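PDB 4B46: tubulin-like protein CetZ1 from Haloferax volcanii, which controls cell shape as a tubulin-like GTP-binding cytoskeletal protein, and is essential for the rod-shaped cell type needed for efficient swimming. Local coordinates for residues Gly69-Asn72 / Glu73-Ala76; Arg55-Ile58 / Gly59-Arg62; Ala265-Thr268 / Asn269-Thr272; Leu306-Lys309 / Gly310-Gly314; Ile186-Glu189 / Ile190-Phe194. All blocks are in the same frame, centred on the assembly; numbering follows the deposited sequence.

Contact 1 of 5, residues Gly69-Asn72 / Glu73-Ala76; sequences GADN and ELGA
Asp-71 and Leu-74 meet at the start of helix 72-81, where the carboxylate of the first accepts the backbone amide of the second, with OD1 3.1 Å from Leu-74 N. The bond is fairly straight at the hydrogen, 162°, yet the amide reaches OD1 from above the carboxylate plane instead of within it. CG stands opposite the Asp-71 backbone N (chi1 -173°), which swings the carboxylate over the incoming turn. There the Leu-74 side chain crosses it at about a right angle, its CB 3.5 Å from Asp-71 CG. A water extends the grip: it accepts from Glu-73 N at 3.1 Å and can donate to Asp-71 OD1, although other acceptors compete for its protons.

This is the classic N-cap, in which an aspartate takes up an amide of the first helical turn that has no carbonyl ahead of it. An anionic cap here would also be expected to suit the positive end of the helix dipole. Behind the cap the backbone settles into its helical pattern, Asp-71 O receiving Gly-75 N at 3.0 Å and Asn-72 O receiving Ala-76 N at 2.8 Å.

Further out, the Asn-72 side chain sends ND2 to Ser-113 OG on helix 111-126, just past the GTP-binding residues Gly-110 to Gly-112. Ala-70 O is held by Asn-149 ND2. The loop entering the cap probably corresponds to the T3 loop of tubulin and FtsZ, and its Gly-69 touches the bound GDP.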
# COMPACT_ATOMS: atom_id res chain seq x y z
N GLY A 69 6.47 16.99 -13.86
CA GLY A 69 7.73 16.91 -13.15
C GLY A 69 7.43 16.66 -11.68
O GLY A 69 6.66 15.75 -11.36
N ALA A 70 7.98 17.48 -10.81
CA ALA A 70 7.78 17.32 -9.37
C ALA A 70 6.98 18.49 -8.82
O ALA A 70 7.11 18.86 -7.65
CB ALA A 70 9.12 17.21 -8.66
N ASP A 71 6.13 19.06 -9.67
CA ASP A 71 5.28 20.17 -9.28
C ASP A 71 3.97 19.56 -8.80
O ASP A 71 3.05 19.35 -9.59
CB ASP A 71 5.04 21.07 -10.49
CG ASP A 71 4.30 22.36 -10.14
OD1 ASP A 71 3.66 22.43 -9.07
OD2 ASP A 71 4.37 23.31 -10.96
N ASN A 72 3.90 19.25 -7.52
CA ASN A 72 2.71 18.57 -7.03
C ASN A 72 1.50 19.49 -6.92
O ASN A 72 0.36 19.03 -6.99
CB ASN A 72 2.99 17.74 -5.77
CG ASN A 72 3.29 18.58 -4.55
OD1 ASN A 72 3.50 19.78 -4.63
ND2 ASN A 72 3.34 17.92 -3.38
N GLU A 73 1.74 20.79 -6.81
CA GLU A 73 0.64 21.75 -6.81
C GLU A 73 -0.09 21.71 -8.15
O GLU A 73 -1.32 21.70 -8.21
CB GLU A 73 1.18 23.16 -6.54
CG GLU A 73 0.10 24.21 -6.35
CD GLU A 73 0.69 25.55 -5.89
OE1 GLU A 73 1.23 25.61 -4.76
OE2 GLU A 73 0.61 26.53 -6.65
N LEU A 74 0.69 21.65 -9.23
CA LEU A 74 0.14 21.51 -10.58
C LEU A 74 -0.50 20.14 -10.74
O LEU A 74 -1.53 20.00 -11.40
CB LEU A 74 1.21 21.76 -11.64
CG LEU A 74 0.83 21.54 -13.11
CD1 LEU A 74 -0.32 22.47 -13.54
CD2 LEU A 74 2.04 21.74 -14.02
N GLY A 75 0.11 19.12 -10.12
CA GLY A 75 -0.44 17.77 -10.12
C GLY A 75 -1.83 17.73 -9.51
O GLY A 75 -2.73 17.04 -10.01
N ALA A 76 -2.01 18.46 -8.42
CA ALA A 76 -3.32 18.54 -7.79
C ALA A 76 -4.33 19.29 -8.68
O ALA A 76 -5.49 18.91 -8.77
CB ALA A 76 -3.21 19.22 -6.42
O HOH W 1 4.28 22.37 -6.19

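Contact 2 of 5, residues Arg55-Ile58 / Gly59-Arg62; sequences RVLI and GQSR
Gln-60 folds back over Leu-57 where edge strand 55-57 of the Rossmann-like GTPase sheet gives way to the short helix 60-63, with Gly-59 at the N-cap between them. The glutamine leaves its CB with CG beside its own backbone N (chi1 -58°), and the chain then bends sharply at chi2, 100°, so that it returns toward the strand it has just left. CG makes the apolar part of the contact, lying 3.8 Å from Leu-57 CD2 with the two side chains at a slant to each other. Next, CD comes over the strand backbone, 3.2 Å from Leu-57 O. OE1 rests against the following peptide, 3.4 Å from Ile-58 C. NE2 ends close to the same carbonyl, but the angle is too poor for a hydrogen bond; the amide instead donates to Glu-85 OE2 of helix 83-90, and that bond probably sets how the flat group is turned.

Gly-59, at positive phi (74°), makes the corner, and its N is taken by Asp-82 OD2. The Ile-58 side chain packs onto helices 72-81 and 83-90. The first helical turn closes with Arg-62 N bonded to Gly-59 O at 2.9 Å.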
# COMPACT_ATOMS: atom_id res chain seq x y z
N ARG A 55 -5.89 2.98 -18.85
CA ARG A 55 -4.78 3.91 -18.69
C ARG A 55 -5.27 5.31 -19.04
O ARG A 55 -5.62 5.57 -20.18
CB ARG A 55 -3.63 3.52 -19.61
CG ARG A 55 -3.03 2.16 -19.30
CD ARG A 55 -1.99 1.76 -20.33
NE ARG A 55 -1.81 0.31 -20.35
CZ ARG A 55 -0.85 -0.33 -21.02
NH1 ARG A 55 0.03 0.35 -21.73
NH2 ARG A 55 -0.78 -1.65 -20.96
N VAL A 56 -5.32 6.20 -18.06
CA VAL A 56 -5.91 7.52 -18.28
C VAL A 56 -4.85 8.60 -18.27
O VAL A 56 -4.15 8.79 -17.28
CB VAL A 56 -6.94 7.88 -17.19
CG1 VAL A 56 -7.71 9.14 -17.60
CG2 VAL A 56 -7.88 6.73 -16.95
N LEU A 57 -4.75 9.32 -19.39
CA LEU A 57 -3.88 10.48 -19.49
C LEU A 57 -4.65 11.74 -19.10
O LEU A 57 -5.65 12.08 -19.72
CB LEU A 57 -3.34 10.62 -20.91
CG LEU A 57 -2.33 11.72 -21.20
CD1 LEU A 57 -1.03 11.46 -20.43
CD2 LEU A 57 -2.07 11.82 -22.71
N ILE A 58 -4.17 12.45 -18.08
CA ILE A 58 -4.80 13.70 -17.68
C ILE A 58 -3.83 14.87 -17.86
O ILE A 58 -2.64 14.69 -18.12
CB ILE A 58 -5.25 13.68 -16.20
CG1 ILE A 58 -4.06 13.48 -15.27
CG2 ILE A 58 -6.29 12.58 -15.97
CD1 ILE A 58 -4.40 13.63 -13.78
N GLY A 59 -4.37 16.08 -17.74
CA GLY A 59 -3.54 17.27 -17.79
C GLY A 59 -3.06 17.63 -19.18
O GLY A 59 -2.14 18.44 -19.32
N GLN A 60 -3.66 17.04 -20.20
CA GLN A 60 -3.20 17.29 -21.57
C GLN A 60 -3.20 18.79 -21.92
O GLN A 60 -2.27 19.28 -22.57
CB GLN A 60 -4.05 16.52 -22.59
CG GLN A 60 -4.07 15.02 -22.39
CD GLN A 60 -5.34 14.53 -21.69
OE1 GLN A 60 -5.76 15.09 -20.67
NE2 GLN A 60 -5.95 13.49 -22.24
N SER A 61 -4.23 19.50 -21.46
CA SER A 61 -4.34 20.93 -21.76
C SER A 61 -3.25 21.76 -21.08
O SER A 61 -3.02 22.91 -21.49
CB SER A 61 -5.71 21.45 -21.34
OG SER A 61 -5.81 21.47 -19.92
N ARG A 62 -2.60 21.21 -20.06
CA ARG A 62 -1.58 21.93 -19.30
C ARG A 62 -0.16 21.46 -19.60
O ARG A 62 0.77 22.26 -19.58
CB ARG A 62 -1.79 21.76 -17.78
CG ARG A 62 -3.12 22.26 -17.24
CD ARG A 62 -3.20 23.77 -17.21
NE ARG A 62 -2.37 24.42 -16.18
CZ ARG A 62 -2.73 24.54 -14.91
NH1 ARG A 62 -3.87 24.02 -14.47
NH2 ARG A 62 -1.94 25.17 -14.05

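Contact 3 of 5, residues Ala265-Thr268 / Asn269-Thr272; sequences AHTT and NRIT
Ala-265 to Thr-268 and Asn-269 to Thr-272 are successive turns of helix 265-280, joined by four regular i to i+4 bonds. Asn-269 N reaches Ala-265 O at 2.8 Å, and Thr-272 N reaches Thr-268 O at 3.0 Å; the pairs from His-266 to Arg-270 and from Thr-267 to Ile-271 continue the series between them.

Against this ladder, Arg-270 curls back toward the helix start. Its CG lies opposite the backbone N (chi1 -176°), and a bend at chi3, 53°, lays the guanidinium alongside Thr-267, both side chains pointing the same way. NH2 comes 3.3 Å from Thr-267 CG2, while NH1 sits 3.3 Å from Thr-267 CA. Thr-267 O lies under one face of the group, offset toward its rim, and Thr-267 OG1 lies at an edge, in plane, 3.7 Å from NH1. One residue earlier, Asn-269 spreads its amide over the Ala-265 carbonyl, CG 3.1 Å from Ala-265 O. Ile-271 covers the Thr-267 carbonyl with CG1, at 3.4 Å.

The helix belongs to the C-terminal domain and packs on helix 308-322, far from the nucleotide. Since neither Thr-267 O nor Ala-265 O is aligned with an N-H of the side chain over it, the attraction there is probably electrostatic and dispersive, and each carbonyl keeps its directional bond for the helix backbone.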
# COMPACT_ATOMS: atom_id res chain seq x y z
N ALA A 265 3.83 -29.60 17.44
CA ALA A 265 4.73 -28.64 18.08
C ALA A 265 5.60 -27.94 17.04
O ALA A 265 5.84 -26.73 17.13
CB ALA A 265 5.60 -29.33 19.11
N HIS A 266 6.07 -28.71 16.07
CA HIS A 266 6.88 -28.17 14.98
C HIS A 266 6.11 -27.07 14.27
O HIS A 266 6.58 -25.95 14.14
CB HIS A 266 7.27 -29.28 14.00
CG HIS A 266 6.40 -30.50 14.07
ND1 HIS A 266 6.67 -31.56 14.91
CD2 HIS A 266 5.27 -30.83 13.40
CE1 HIS A 266 5.74 -32.49 14.76
NE2 HIS A 266 4.88 -32.07 13.85
N THR A 267 4.91 -27.41 13.81
CA THR A 267 4.04 -26.44 13.15
C THR A 267 3.81 -25.18 14.00
O THR A 267 3.96 -24.06 13.51
CB THR A 267 2.69 -27.08 12.77
OG1 THR A 267 2.90 -28.03 11.72
CG2 THR A 267 1.72 -26.03 12.28
N THR A 268 3.48 -25.38 15.27
CA THR A 268 3.18 -24.25 16.16
C THR A 268 4.40 -23.35 16.32
O THR A 268 4.29 -22.13 16.16
CB THR A 268 2.67 -24.72 17.54
OG1 THR A 268 1.49 -25.51 17.35
CG2 THR A 268 2.32 -23.53 18.42
N ASN A 269 5.55 -23.95 16.60
CA ASN A 269 6.79 -23.18 16.79
C ASN A 269 7.26 -22.44 15.53
O ASN A 269 7.79 -21.33 15.61
CB ASN A 269 7.91 -24.08 17.32
CG ASN A 269 7.59 -24.66 18.68
OD1 ASN A 269 6.79 -24.10 19.43
ND2 ASN A 269 8.22 -25.78 19.01
N ARG A 270 7.09 -23.06 14.37
CA ARG A 270 7.46 -22.42 13.11
C ARG A 270 6.61 -21.17 12.89
O ARG A 270 7.11 -20.12 12.47
CB ARG A 270 7.25 -23.40 11.95
CG ARG A 270 7.69 -22.86 10.59
CD ARG A 270 6.88 -23.46 9.45
NE ARG A 270 5.45 -23.31 9.69
CZ ARG A 270 4.64 -24.30 10.05
NH1 ARG A 270 5.11 -25.53 10.20
NH2 ARG A 270 3.35 -24.06 10.25
N ILE A 271 5.32 -21.28 13.19
CA ILE A 271 4.41 -20.16 13.07
C ILE A 271 4.75 -19.03 14.03
O ILE A 271 4.81 -17.87 13.63
CB ILE A 271 2.95 -20.60 13.31
CG1 ILE A 271 2.44 -21.40 12.11
CG2 ILE A 271 2.06 -19.39 13.55
CD1 ILE A 271 1.01 -21.92 12.29
N THR A 272 4.97 -19.37 15.29
CA THR A 272 5.26 -18.32 16.26
C THR A 272 6.58 -17.63 15.95
O THR A 272 6.73 -16.43 16.19
CB THR A 272 5.25 -18.84 17.71
OG1 THR A 272 6.17 -19.93 17.83
CG2 THR A 272 3.87 -19.32 18.08

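Contact 4 of 5, residues Leu306-Lys309 / Gly310-Gly314; sequences LNRK and GIERG
Asn-307 and Gly-310 form the polar lead of this turn: Asn-307 OD1 accepts Gly-310 N at 2.9 Å. Gly-310 N lies above the carbonyl plane of the side chain, about 37° out of it. With CG placed between the backbone N and the carbonyl carbon (chi1 70°), the asparagine bends forward over the helix start. Its other amide atom, ND2, bonds to Thr-268 OG1 of helix 265-280, so both ends of the flat group are held and its rotation is fixed. The backbone follows with Glu-312 N on Arg-308 O, and with Arg-313 N on Lys-309 O, a nearly straight bond.

The asparagine is thus the N-cap of helix 308-322, the crossover helix of a beta-alpha-beta unit that joins the neighbouring parallel strands 294-301 and 326-333 in the C-terminal domain.

Along the helix surface, Arg-308 reaches out extended and its guanidinium lies over Glu-312, the two charged planes stacked and only 19° apart. Glu-312 CG sits over one guanidinium face, 3.4 Å from Arg-308 NH1. The salt bridge is long, Arg-308 NH2 to Glu-312 OE1 at 3.9 Å, and works through charge alone because no N-H points at the oxygen; Glu-312 has a stronger partner in Arg-315. Lys-309 and Arg-313 run side by side, Lys-309 CE resting on a guanidinium face, 3.2 Å from Arg-313 NH2. Their like charges come close too, with Lys-309 NZ 3.6 Å from Arg-313 NH2. On the inner side, Ile-311 CG1 packs 3.5 Å from Asn-307 O, a buried carbonyl with no polar partner.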
# COMPACT_ATOMS: atom_id res chain seq x y z
N LEU A 306 -0.17 -25.14 8.58
CA LEU A 306 -0.86 -24.11 9.34
C LEU A 306 -1.67 -24.79 10.44
O LEU A 306 -2.17 -25.89 10.25
CB LEU A 306 -1.82 -23.33 8.44
CG LEU A 306 -1.29 -22.57 7.23
CD1 LEU A 306 -2.45 -22.05 6.36
CD2 LEU A 306 -0.40 -21.42 7.64
N ASN A 307 -1.78 -24.15 11.60
CA ASN A 307 -2.67 -24.65 12.65
C ASN A 307 -3.24 -23.52 13.50
O ASN A 307 -2.84 -22.36 13.34
CB ASN A 307 -2.00 -25.74 13.51
CG ASN A 307 -0.88 -25.23 14.41
OD1 ASN A 307 -0.64 -24.03 14.53
ND2 ASN A 307 -0.18 -26.16 15.05
N ARG A 308 -4.20 -23.84 14.37
CA ARG A 308 -4.85 -22.80 15.16
C ARG A 308 -3.96 -22.33 16.30
O ARG A 308 -3.93 -21.15 16.64
CB ARG A 308 -6.20 -23.28 15.71
CG ARG A 308 -6.97 -22.17 16.42
CD ARG A 308 -8.30 -22.61 17.01
NE ARG A 308 -9.07 -21.45 17.45
CZ ARG A 308 -9.04 -20.95 18.69
NH1 ARG A 308 -8.29 -21.52 19.62
NH2 ARG A 308 -9.77 -19.88 18.99
N LYS A 309 -3.21 -23.27 16.88
CA LYS A 309 -2.41 -22.99 18.06
C LYS A 309 -1.34 -21.93 17.82
O LYS A 309 -1.11 -21.06 18.66
CB LYS A 309 -1.78 -24.28 18.58
CG LYS A 309 -1.13 -24.17 19.95
CD LYS A 309 -0.83 -25.56 20.51
CE LYS A 309 -0.14 -25.46 21.86
NZ LYS A 309 -0.00 -26.79 22.51
N GLY A 310 -0.68 -22.01 16.66
CA GLY A 310 0.38 -21.06 16.34
C GLY A 310 -0.18 -19.66 16.24
O GLY A 310 0.41 -18.70 16.74
N ILE A 311 -1.35 -19.57 15.62
CA ILE A 311 -2.01 -18.29 15.41
C ILE A 311 -2.49 -17.69 16.72
O ILE A 311 -2.31 -16.50 16.97
CB ILE A 311 -3.19 -18.46 14.41
CG1 ILE A 311 -2.66 -18.86 13.04
CG2 ILE A 311 -4.01 -17.18 14.33
CD1 ILE A 311 -3.70 -18.94 11.95
N GLU A 312 -3.09 -18.53 17.57
CA GLU A 312 -3.52 -18.07 18.89
C GLU A 312 -2.35 -17.59 19.75
O GLU A 312 -2.41 -16.51 20.33
CB GLU A 312 -4.34 -19.15 19.61
CG GLU A 312 -5.74 -19.33 19.01
CD GLU A 312 -6.48 -18.01 18.85
OE1 GLU A 312 -6.87 -17.41 19.87
OE2 GLU A 312 -6.68 -17.57 17.69
N ARG A 313 -1.28 -18.39 19.83
CA ARG A 313 -0.06 -17.94 20.52
C ARG A 313 0.49 -16.68 19.86
O ARG A 313 0.98 -15.78 20.55
CB ARG A 313 1.01 -19.03 20.51
CG ARG A 313 0.74 -20.21 21.44
CD ARG A 313 1.92 -21.17 21.44
NE ARG A 313 1.77 -22.21 22.44
CZ ARG A 313 2.56 -23.27 22.54
NH1 ARG A 313 3.56 -23.44 21.69
NH2 ARG A 313 2.35 -24.18 23.49
N GLY A 314 0.39 -16.61 18.54
CA GLY A 314 0.90 -15.45 17.82
C GLY A 314 0.15 -14.17 18.19
O GLY A 314 0.77 -13.12 18.40

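Contact 5 of 5, residues Ile186-Glu189 / Ile190-Phe194; sequences INEE and IVNRF. With GDP (guanosine-5'-diphosphate), chain B.
Ile-186 and Ile-190, one turn apart on helix 179-198, make the apolar part of this contact, with CG2 of the first 3.9 Å from CD1 of the second. The same two methyl groups border the guanine, since Ile-186 CG2 and Ile-190 CD1 each lie 3.6 Å from GDP N2.

Hydrogen bonds to the base come from Asn-187, between them in sequence. Its OD1 accepts GDP N1 at 2.7 Å, and takes a weak second bond from N2. ND2 donates to GDP O6 at 3.1 Å, so one amide reads both the donor and the acceptor side of guanine.

Within the helix, Ile-190 N, Val-191 N and Asn-192 N bond to the carbonyls four residues earlier. The Glu-189 carbonyl is served twice: weakly by Arg-193 N and, at 3.2 Å, by Arg-193 NH1, which meets Glu-189 O at the edge of the guanidinium, in its plane.

Among the charges, the Glu-189 carboxylate stays apart from Arg-193 and pairs with Lys-174.

This is the guanine end of the nucleotide site on the long central helix, H7 in tubulin and FtsZ, which connects the GTPase and C-terminal domains.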
# COMPACT_ATOMS: atom_id res chain seq x y z
N ILE A 186 12.42 -3.19 -5.07
CA ILE A 186 11.50 -2.60 -4.09
C ILE A 186 10.04 -2.89 -4.42
O ILE A 186 9.25 -3.26 -3.53
CB ILE A 186 11.72 -1.08 -3.95
CG1 ILE A 186 13.07 -0.81 -3.27
CG2 ILE A 186 10.58 -0.45 -3.14
CD1 ILE A 186 13.53 0.65 -3.37
N ASN A 187 9.67 -2.77 -5.69
CA ASN A 187 8.29 -3.06 -6.09
C ASN A 187 7.89 -4.51 -5.84
O ASN A 187 6.74 -4.78 -5.53
CB ASN A 187 8.04 -2.67 -7.55
CG ASN A 187 8.16 -1.17 -7.79
OD1 ASN A 187 8.19 -0.39 -6.85
ND2 ASN A 187 8.21 -0.77 -9.06
N GLU A 188 8.84 -5.44 -5.97
CA GLU A 188 8.60 -6.84 -5.62
C GLU A 188 8.33 -6.99 -4.13
O GLU A 188 7.43 -7.72 -3.72
CB GLU A 188 9.82 -7.69 -5.98
CG GLU A 188 9.97 -8.01 -7.45
CD GLU A 188 9.21 -9.27 -7.85
OE1 GLU A 188 8.41 -9.78 -7.03
OE2 GLU A 188 9.43 -9.75 -8.98
N GLU A 189 9.12 -6.29 -3.32
CA GLU A 189 8.96 -6.30 -1.87
C GLU A 189 7.60 -5.73 -1.47
O GLU A 189 6.94 -6.24 -0.56
CB GLU A 189 10.10 -5.53 -1.21
CG GLU A 189 11.46 -6.22 -1.41
CD GLU A 189 12.64 -5.38 -0.94
OE1 GLU A 189 12.69 -4.17 -1.23
OE2 GLU A 189 13.53 -5.95 -0.27
N ILE A 190 7.19 -4.67 -2.14
CA ILE A 190 5.91 -4.04 -1.86
C ILE A 190 4.78 -5.02 -2.15
O ILE A 190 3.91 -5.27 -1.31
CB ILE A 190 5.73 -2.76 -2.70
CG1 ILE A 190 6.67 -1.65 -2.20
CG2 ILE A 190 4.27 -2.32 -2.70
CD1 ILE A 190 6.69 -0.39 -3.07
N VAL A 191 4.81 -5.61 -3.34
CA VAL A 191 3.72 -6.48 -3.77
C VAL A 191 3.66 -7.81 -2.97
O VAL A 191 2.57 -8.30 -2.69
CB VAL A 191 3.79 -6.72 -5.29
CG1 VAL A 191 2.75 -7.68 -5.71
CG2 VAL A 191 3.58 -5.40 -6.05
N ASN A 192 4.80 -8.37 -2.60
CA ASN A 192 4.81 -9.60 -1.80
C ASN A 192 4.17 -9.40 -0.44
O ASN A 192 3.54 -10.30 0.09
CB ASN A 192 6.24 -10.12 -1.61
CG ASN A 192 6.78 -10.80 -2.85
OD1 ASN A 192 6.03 -11.38 -3.63
ND2 ASN A 192 8.10 -10.74 -3.03
N ARG A 193 4.36 -8.22 0.12
CA ARG A 193 3.85 -7.91 1.44
C ARG A 193 2.37 -7.60 1.42
O ARG A 193 1.59 -8.24 2.14
CB ARG A 193 4.65 -6.76 2.06
CG ARG A 193 6.02 -7.24 2.52
CD ARG A 193 7.04 -6.12 2.72
NE ARG A 193 8.21 -6.70 3.38
CZ ARG A 193 9.11 -7.44 2.75
NH1 ARG A 193 9.01 -7.64 1.44
NH2 ARG A 193 10.13 -7.95 3.43
N PHE A 194 1.97 -6.63 0.60
CA PHE A 194 0.56 -6.28 0.52
C PHE A 194 -0.26 -7.34 -0.22
O PHE A 194 -1.46 -7.49 0.01
CB PHE A 194 0.38 -4.89 -0.09
CG PHE A 194 0.92 -3.79 0.79
CD1 PHE A 194 0.22 -3.37 1.90
CD2 PHE A 194 2.14 -3.19 0.51
CE1 PHE A 194 0.71 -2.38 2.73
CE2 PHE A 194 2.65 -2.20 1.33
CZ PHE A 194 1.93 -1.79 2.44
PB GDP B . 5.00 11.34 -10.53
O1B GDP B . 5.14 12.80 -10.84
O2B GDP B . 4.72 10.51 -11.76
O3B GDP B . 3.92 11.18 -9.50
O3A GDP B . 6.42 10.94 -9.91
PA GDP B . 6.98 9.44 -9.82
O1A GDP B . 5.89 8.46 -9.52
O2A GDP B . 7.76 9.10 -11.06
O5' GDP B . 8.00 9.59 -8.57
C5' GDP B . 7.45 9.96 -7.31
C4' GDP B . 8.24 9.28 -6.20
O4' GDP B . 8.01 7.88 -6.24
C3' GDP B . 9.73 9.40 -6.41
O3' GDP B . 10.17 10.59 -5.78
C2' GDP B . 10.30 8.15 -5.76
O2' GDP B . 10.41 8.32 -4.35
C1' GDP B . 9.20 7.14 -5.90
N9 GDP B . 9.30 6.19 -7.02
C8 GDP B . 9.43 6.47 -8.33
N7 GDP B . 9.39 5.33 -9.06
C5 GDP B . 9.19 4.30 -8.20
C6 GDP B . 9.03 2.83 -8.29
O6 GDP B . 9.07 2.23 -9.39
N1 GDP B . 8.85 2.17 -7.14
C2 GDP B . 8.81 2.76 -5.94
N2 GDP B . 8.64 2.00 -4.83
N3 GDP B . 8.94 4.10 -5.78
C4 GDP B . 9.13 4.89 -6.86

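In the fold
The five contacts fall into three places in the fold. Contact 1 borders the phosphate end of the nucleotide through Gly-69; contact 2, just before it in sequence, lies farther out, the Ile-58 side chain about 10 Å from GDP, and the two touch through Leu-74 CD1 and Arg-62 NH2, 3.2 Å apart. Contact 5 holds the base end of the GDP; its centre is about 26 Å from that of contact 1, with the nucleotide between them. Contacts 3 and 4 lie together in the C-terminal domain, their centres about 8 Å apart and Thr-268 CG2 3.5 Å from Arg-313 NH1. About 50 Å separates the centres of contacts 1 and 3, on opposite sides of the molecule.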